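Local coordinates for protein rutinosidase (PDB 6I1A) that hydrolyses glycosidic bonds as a secreted fungal rutinosidase of glycoside hydrolase family 5, probably also acting on beta-1,3-glucans from their non-reducing ends, at residues Lys296-Ala308 against Gly324-Trp338. Sequence-based numbering, arbitrary orientation.
Sequences KFPVFVGEWAIQA and GLETWSSFSQGSSYW. With EDO (1,2-ethanediol), chain Q.
The beta-alpha-beta crossover that closes the TIM barrel of this family 5 glycosidase brings strand 299-308 beside the parallel strand 334-337, with helix 317-331 packed outside them. Val301 pairs with Ser335: Val301 N donates almost straight to Gly334 O (175°), and Ser336 N returns to Val301 O at 2.8 Å. Farther along, Trp338 N bonds to Trp304 O. Gly334 suits its place because its backbone angles would jam any side chain against the preceding carbonyl.

Between strands and helix, the broad indole of Trp304 is gripped on both faces. Trp328 from the helix meets one face edge-on, its NE1 3.3 Å from Trp304 CD2, with the planes 75° apart; Tyr337 brings its CD1 edge to the opposite face, 3.5 Å from Trp304 CE2. Chi1 of 73°, which sets Trp304 CG between its own backbone N and carbonyl carbon, directs the indole into this slot, where Trp328 and Tyr337 keep it, while its outer rim reaches Gly324 CA, where the helix has no side chain to obstruct it. A water in the indole plane accepts from Trp304 NE1 and donates to Ser335 OG. Branched Val301 covers a face of Trp328, CG1 lying 4.0 Å from the five-membered ring's centroid.

Two hydroxyls tie side chains to backbone: Ser336 OG donates to Gly302 O at 2.7 Å from above the carbonyl plane, and Tyr337 OH, which also bonds to Tyr357 O, accepts from Ile306 N at 3.0 Å. Glu303 runs alongside Trp338, its carboxylate held by Arg92 and Tyr268.

Strand 261-269 flanks strand 299-308 on its other side, strand 22-26 follows 334-337 round the barrel, and helix 280-290 packs against Thr327 of helix 317-331.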
loop_
_atom_site.group_PDB
_atom_site.type_symbol
_atom_site.label_atom_id
_atom_site.label_comp_id
_atom_site.label_asym_id
_atom_site.label_seq_id
_atom_site.Cartn_x
_atom_site.Cartn_y
_atom_site.Cartn_z
ATOM N N LYS A 296 14.152 -17.029 1.186
ATOM C CA LYS A 296 14.053 -18.315 1.899
ATOM C C LYS A 296 13.397 -19.342 0.968
ATOM O O LYS A 296 13.814 -20.488 0.897
ATOM C CB LYS A 296 13.240 -18.203 3.180
ATOM C CG LYS A 296 13.196 -19.502 3.961
ATOM C CD LYS A 296 12.537 -19.354 5.281
ATOM C CE LYS A 296 12.548 -20.658 6.069
ATOM N NZ LYS A 296 11.815 -20.518 7.367
ATOM N N PHE A 297 12.271 -18.943 0.325
ATOM C CA PHE A 297 11.589 -19.729 -0.705
ATOM C C PHE A 297 11.520 -18.980 -2.048
ATOM O O PHE A 297 11.516 -17.754 -2.098
ATOM C CB PHE A 297 10.159 -20.031 -0.249
ATOM C CG PHE A 297 10.110 -20.910 0.997
ATOM C CD1 PHE A 297 10.363 -22.253 0.867
ATOM C CD2 PHE A 297 9.825 -20.360 2.229
ATOM C CE1 PHE A 297 10.388 -23.062 1.995
ATOM C CE2 PHE A 297 9.828 -21.180 3.370
ATOM C CZ PHE A 297 10.105 -22.508 3.231
ATOM N N PRO A 298 11.388 -19.762 -3.130
ATOM C CA PRO A 298 11.233 -19.160 -4.452
ATOM C C PRO A 298 9.826 -18.562 -4.569
ATOM O O PRO A 298 8.869 -18.974 -3.882
ATOM C CB PRO A 298 11.449 -20.279 -5.428
ATOM C CG PRO A 298 11.102 -21.547 -4.628
ATOM C CD PRO A 298 11.496 -21.207 -3.223
ATOM N N VAL A 299 9.692 -17.577 -5.478
ATOM C CA VAL A 299 8.453 -16.846 -5.766
ATOM C C VAL A 299 8.183 -16.933 -7.267
ATOM O O VAL A 299 9.085 -16.791 -8.072
ATOM C CB VAL A 299 8.560 -15.391 -5.305
ATOM C CG1 VAL A 299 7.366 -14.520 -5.744
ATOM C CG2 VAL A 299 8.726 -15.342 -3.788
ATOM N N PHE A 300 6.938 -17.119 -7.614
ATOM C CA PHE A 300 6.445 -17.038 -9.006
ATOM C C PHE A 300 5.275 -16.048 -9.039
ATOM O O PHE A 300 4.412 -16.126 -8.179
ATOM C CB PHE A 300 5.993 -18.409 -9.457
ATOM C CG PHE A 300 5.558 -18.553 -10.892
ATOM C CD1 PHE A 300 6.506 -18.526 -11.908
ATOM C CD2 PHE A 300 4.229 -18.700 -11.250
ATOM C CE1 PHE A 300 6.129 -18.655 -13.249
ATOM C CE2 PHE A 300 3.836 -18.825 -12.571
ATOM C CZ PHE A 300 4.802 -18.843 -13.557
ATOM N N VAL A 301 5.246 -15.139 -10.014
ATOM C CA VAL A 301 4.194 -14.118 -10.095
ATOM C C VAL A 301 3.073 -14.750 -10.898
ATOM O O VAL A 301 3.017 -14.629 -12.148
ATOM C CB VAL A 301 4.709 -12.794 -10.678
ATOM C CG1 VAL A 301 3.576 -11.795 -10.790
ATOM C CG2 VAL A 301 5.804 -12.259 -9.788
ATOM N N GLY A 302 2.218 -15.532 -10.239
ATOM C CA GLY A 302 1.238 -16.344 -10.970
ATOM C C GLY A 302 0.101 -15.595 -11.624
ATOM O O GLY A 302 -0.617 -16.239 -12.436
ATOM N N GLU A 303 -0.124 -14.360 -11.265
ATOM C CA GLU A 303 -1.109 -13.516 -11.961
ATOM C C GLU A 303 -0.557 -12.094 -11.969
ATOM O O GLU A 303 -0.100 -11.589 -10.928
ATOM C CB GLU A 303 -2.471 -13.451 -11.305
ATOM C CG GLU A 303 -3.227 -14.749 -11.286
ATOM C CD GLU A 303 -4.649 -14.606 -10.786
ATOM O OE1 GLU A 303 -5.218 -13.454 -10.759
ATOM O OE2 GLU A 303 -5.228 -15.631 -10.346
ATOM N N TRP A 304 -0.743 -11.432 -13.111
ATOM C CA TRP A 304 -0.496 -9.986 -13.295
ATOM C C TRP A 304 -1.092 -9.578 -14.618
ATOM O O TRP A 304 -1.403 -10.420 -15.483
ATOM C CB TRP A 304 1.006 -9.640 -13.216
ATOM C CG TRP A 304 1.785 -10.068 -14.427
ATOM C CD1 TRP A 304 2.074 -11.317 -14.873
ATOM C CD2 TRP A 304 2.362 -9.156 -15.402
ATOM N NE1 TRP A 304 2.840 -11.250 -16.018
ATOM C CE2 TRP A 304 3.021 -9.944 -16.372
ATOM C CE3 TRP A 304 2.391 -7.759 -15.504
ATOM C CZ2 TRP A 304 3.734 -9.352 -17.414
ATOM C CZ3 TRP A 304 3.109 -7.179 -16.541
ATOM C CH2 TRP A 304 3.734 -7.997 -17.465
ATOM N N ALA A 305 -1.269 -8.265 -14.797
ATOM C CA ALA A 305 -1.719 -7.687 -16.055
ATOM C C ALA A 305 -1.301 -6.235 -16.084
ATOM O O ALA A 305 -1.026 -5.671 -15.054
ATOM C CB ALA A 305 -3.200 -7.876 -16.262
ATOM N N ILE A 306 -1.326 -5.628 -17.283
ATOM C CA ILE A 306 -0.781 -4.246 -17.491
ATOM C C ILE A 306 -1.823 -3.156 -17.368
ATOM O O ILE A 306 -1.410 -1.973 -17.501
ATOM C CB ILE A 306 -0.042 -4.139 -18.832
ATOM C CG1 ILE A 306 -0.951 -4.360 -20.014
ATOM C CG2 ILE A 306 1.169 -5.005 -18.832
ATOM C CD1 ILE A 306 -0.327 -3.828 -21.323
ATOM N N GLN A 307 -3.112 -3.403 -17.159
ATOM C CA GLN A 307 -4.063 -2.289 -17.022
ATOM C C GLN A 307 -3.712 -1.458 -15.802
ATOM O O GLN A 307 -3.541 -1.985 -14.667
ATOM C CB GLN A 307 -5.496 -2.772 -16.939
ATOM C CG GLN A 307 -6.471 -1.581 -16.848
ATOM C CD GLN A 307 -7.910 -1.950 -16.628
ATOM O OE1 GLN A 307 -8.353 -3.068 -16.955
ATOM N NE2 GLN A 307 -8.679 -1.011 -16.094
ATOM N N ALA A 308 -3.562 -0.141 -16.028
ATOM C CA ALA A 308 -3.377 0.858 -14.951
ATOM C C ALA A 308 -4.697 1.460 -14.467
ATOM O O ALA A 308 -5.757 1.268 -15.080
ATOM C CB ALA A 308 -2.456 1.932 -15.485
ATOM N N GLY A 324 7.420 -5.931 -17.487
ATOM C CA GLY A 324 6.983 -6.846 -16.435
ATOM C C GLY A 324 7.635 -8.185 -16.586
ATOM O O GLY A 324 8.149 -8.762 -15.591
ATOM N N LEU A 325 7.641 -8.793 -17.781
ATOM C CA LEU A 325 8.269 -10.110 -17.950
ATOM C C LEU A 325 9.717 -10.089 -17.449
ATOM O O LEU A 325 10.177 -10.994 -16.707
ATOM C CB LEU A 325 8.248 -10.546 -19.408
ATOM C CG LEU A 325 6.869 -10.858 -19.945
ATOM C CD1 LEU A 325 6.956 -11.270 -21.412
ATOM C CD2 LEU A 325 6.180 -11.993 -19.222
ATOM N N GLU A 326 10.454 -9.059 -17.837
ATOM C CA GLU A 326 11.883 -8.967 -17.483
ATOM C C GLU A 326 12.067 -8.835 -15.964
ATOM O O GLU A 326 12.988 -9.445 -15.369
ATOM C CB GLU A 326 12.583 -7.780 -18.176
ATOM C CG GLU A 326 12.847 -7.987 -19.654
ATOM C CD GLU A 326 13.354 -6.744 -20.357
ATOM O OE1 GLU A 326 13.186 -6.715 -21.607
ATOM O OE2 GLU A 326 13.756 -5.743 -19.621
ATOM N N THR A 327 11.187 -8.069 -15.317
ATOM C CA THR A 327 11.283 -7.810 -13.873
ATOM C C THR A 327 10.958 -9.100 -13.120
ATOM O O THR A 327 11.697 -9.465 -12.221
ATOM C CB THR A 327 10.372 -6.666 -13.494
ATOM O OG1 THR A 327 10.686 -5.472 -14.230
ATOM C CG2 THR A 327 10.500 -6.355 -12.013
ATOM N N TRP A 328 9.851 -9.721 -13.439
ATOM C CA TRP A 328 9.466 -10.918 -12.667
ATOM C C TRP A 328 10.475 -12.036 -12.841
ATOM O O TRP A 328 10.620 -12.884 -11.905
ATOM C CB TRP A 328 8.084 -11.413 -13.035
ATOM C CG TRP A 328 6.973 -10.409 -13.028
ATOM C CD1 TRP A 328 6.050 -10.218 -14.015
ATOM C CD2 TRP A 328 6.689 -9.378 -12.056
ATOM N NE1 TRP A 328 5.191 -9.239 -13.699
ATOM C CE2 TRP A 328 5.526 -8.687 -12.487
ATOM C CE3 TRP A 328 7.219 -9.020 -10.825
ATOM C CZ2 TRP A 328 4.908 -7.667 -11.754
ATOM C CZ3 TRP A 328 6.624 -7.995 -10.105
ATOM C CH2 TRP A 328 5.492 -7.319 -10.550
ATOM N N SER A 329 11.143 -12.161 -14.009
ATOM C CA SER A 329 12.086 -13.287 -14.191
ATOM C C SER A 329 13.475 -12.978 -13.600
ATOM O O SER A 329 14.283 -13.948 -13.521
ATOM C CB SER A 329 12.112 -13.712 -15.624
ATOM O OG SER A 329 12.571 -12.652 -16.407
ATOM N N SER A 330 13.725 -11.756 -13.240
ATOM C CA SER A 330 15.007 -11.328 -12.617
ATOM C C SER A 330 14.936 -11.437 -11.106
ATOM O O SER A 330 15.828 -12.058 -10.507
ATOM C CB SER A 330 15.425 -9.993 -13.049
ATOM O OG SER A 330 16.750 -9.778 -12.583
ATOM N N PHE A 331 13.863 -10.946 -10.516
ATOM C CA PHE A 331 13.741 -10.899 -9.043
ATOM C C PHE A 331 12.931 -12.082 -8.513
ATOM O O PHE A 331 12.856 -12.208 -7.236
ATOM C CB PHE A 331 13.123 -9.593 -8.601
ATOM C CG PHE A 331 14.006 -8.425 -8.945
ATOM C CD1 PHE A 331 15.229 -8.273 -8.330
ATOM C CD2 PHE A 331 13.593 -7.485 -9.860
ATOM C CE1 PHE A 331 16.061 -7.226 -8.706
ATOM C CE2 PHE A 331 14.422 -6.436 -10.206
ATOM C CZ PHE A 331 15.629 -6.303 -9.601
ATOM N N SER A 332 12.392 -12.915 -9.367
ATOM C CA SER A 332 11.649 -14.109 -8.942
ATOM C C SER A 332 11.826 -15.165 -10.025
ATOM O O SER A 332 12.737 -15.043 -10.893
ATOM C CB SER A 332 10.220 -13.732 -8.599
ATOM O OG SER A 332 9.590 -12.828 -9.485
ATOM N N GLN A 333 11.001 -16.205 -10.069
ATOM C CA GLN A 333 11.212 -17.301 -11.022
ATOM C C GLN A 333 10.429 -17.163 -12.328
ATOM O O GLN A 333 10.282 -18.126 -13.014
ATOM C CB GLN A 333 10.903 -18.650 -10.366
ATOM C CG GLN A 333 11.570 -18.863 -9.016
ATOM C CD GLN A 333 13.067 -18.703 -9.075
ATOM O OE1 GLN A 333 13.720 -19.346 -9.931
ATOM N NE2 GLN A 333 13.592 -17.905 -8.204
ATOM N N GLY A 334 9.848 -16.027 -12.570
ATOM C CA GLY A 334 9.018 -15.815 -13.748
ATOM C C GLY A 334 7.613 -15.439 -13.352
ATOM O O GLY A 334 7.367 -15.013 -12.222
ATOM N N SER A 335 6.714 -15.569 -14.293
ATOM C CA SER A 335 5.356 -15.063 -14.127
ATOM C C SER A 335 4.410 -15.778 -15.084
ATOM O O SER A 335 4.847 -16.330 -16.094
ATOM C CB SER A 335 5.303 -13.560 -14.305
ATOM O OG SER A 335 5.736 -13.209 -15.636
ATOM N N SER A 336 3.128 -15.632 -14.796
ATOM C CA SER A 336 2.077 -16.078 -15.725
ATOM C C SER A 336 1.010 -15.007 -15.840
ATOM O O SER A 336 0.405 -14.584 -14.862
ATOM C CB SER A 336 1.451 -17.452 -15.398
ATOM O OG SER A 336 1.095 -17.611 -14.058
ATOM N N TYR A 337 0.789 -14.527 -17.065
ATOM C CA TYR A 337 -0.106 -13.397 -17.352
ATOM C C TYR A 337 -1.548 -13.829 -17.232
ATOM O O TYR A 337 -1.918 -14.960 -17.583
ATOM C CB TYR A 337 0.171 -12.911 -18.787
ATOM C CG TYR A 337 -0.305 -11.512 -19.044
ATOM C CD1 TYR A 337 0.505 -10.447 -18.748
ATOM C CD2 TYR A 337 -1.563 -11.251 -19.542
ATOM C CE1 TYR A 337 0.092 -9.154 -18.971
ATOM C CE2 TYR A 337 -2.025 -9.933 -19.709
ATOM C CZ TYR A 337 -1.184 -8.894 -19.397
ATOM O OH TYR A 337 -1.606 -7.592 -19.561
ATOM N N TRP A 338 -2.389 -12.912 -16.772
ATOM C CA TRP A 338 -3.857 -13.090 -16.767
ATOM C C TRP A 338 -4.365 -12.293 -17.961
ATOM O O TRP A 338 -4.404 -11.067 -17.839
ATOM C CB TRP A 338 -4.518 -12.617 -15.474
ATOM C CG TRP A 338 -5.957 -13.030 -15.395
ATOM C CD1 TRP A 338 -7.069 -12.430 -15.903
ATOM C CD2 TRP A 338 -6.405 -14.283 -14.827
ATOM N NE1 TRP A 338 -8.181 -13.190 -15.638
ATOM C CE2 TRP A 338 -7.791 -14.335 -14.991
ATOM C CE3 TRP A 338 -5.772 -15.331 -14.132
ATOM C CZ2 TRP A 338 -8.583 -15.382 -14.502
ATOM C CZ3 TRP A 338 -6.542 -16.372 -13.681
ATOM C CH2 TRP A 338 -7.913 -16.398 -13.852
HETATM C C1 EDO Q . 16.215 -6.513 -13.810
HETATM O O1 EDO Q . 17.028 -7.629 -14.091
HETATM C C2 EDO Q . 14.965 -6.428 -14.579
HETATM O O2 EDO Q . 15.252 -6.116 -15.942
HETATM O O HOH W 1 3.733 -13.549 -17.532
#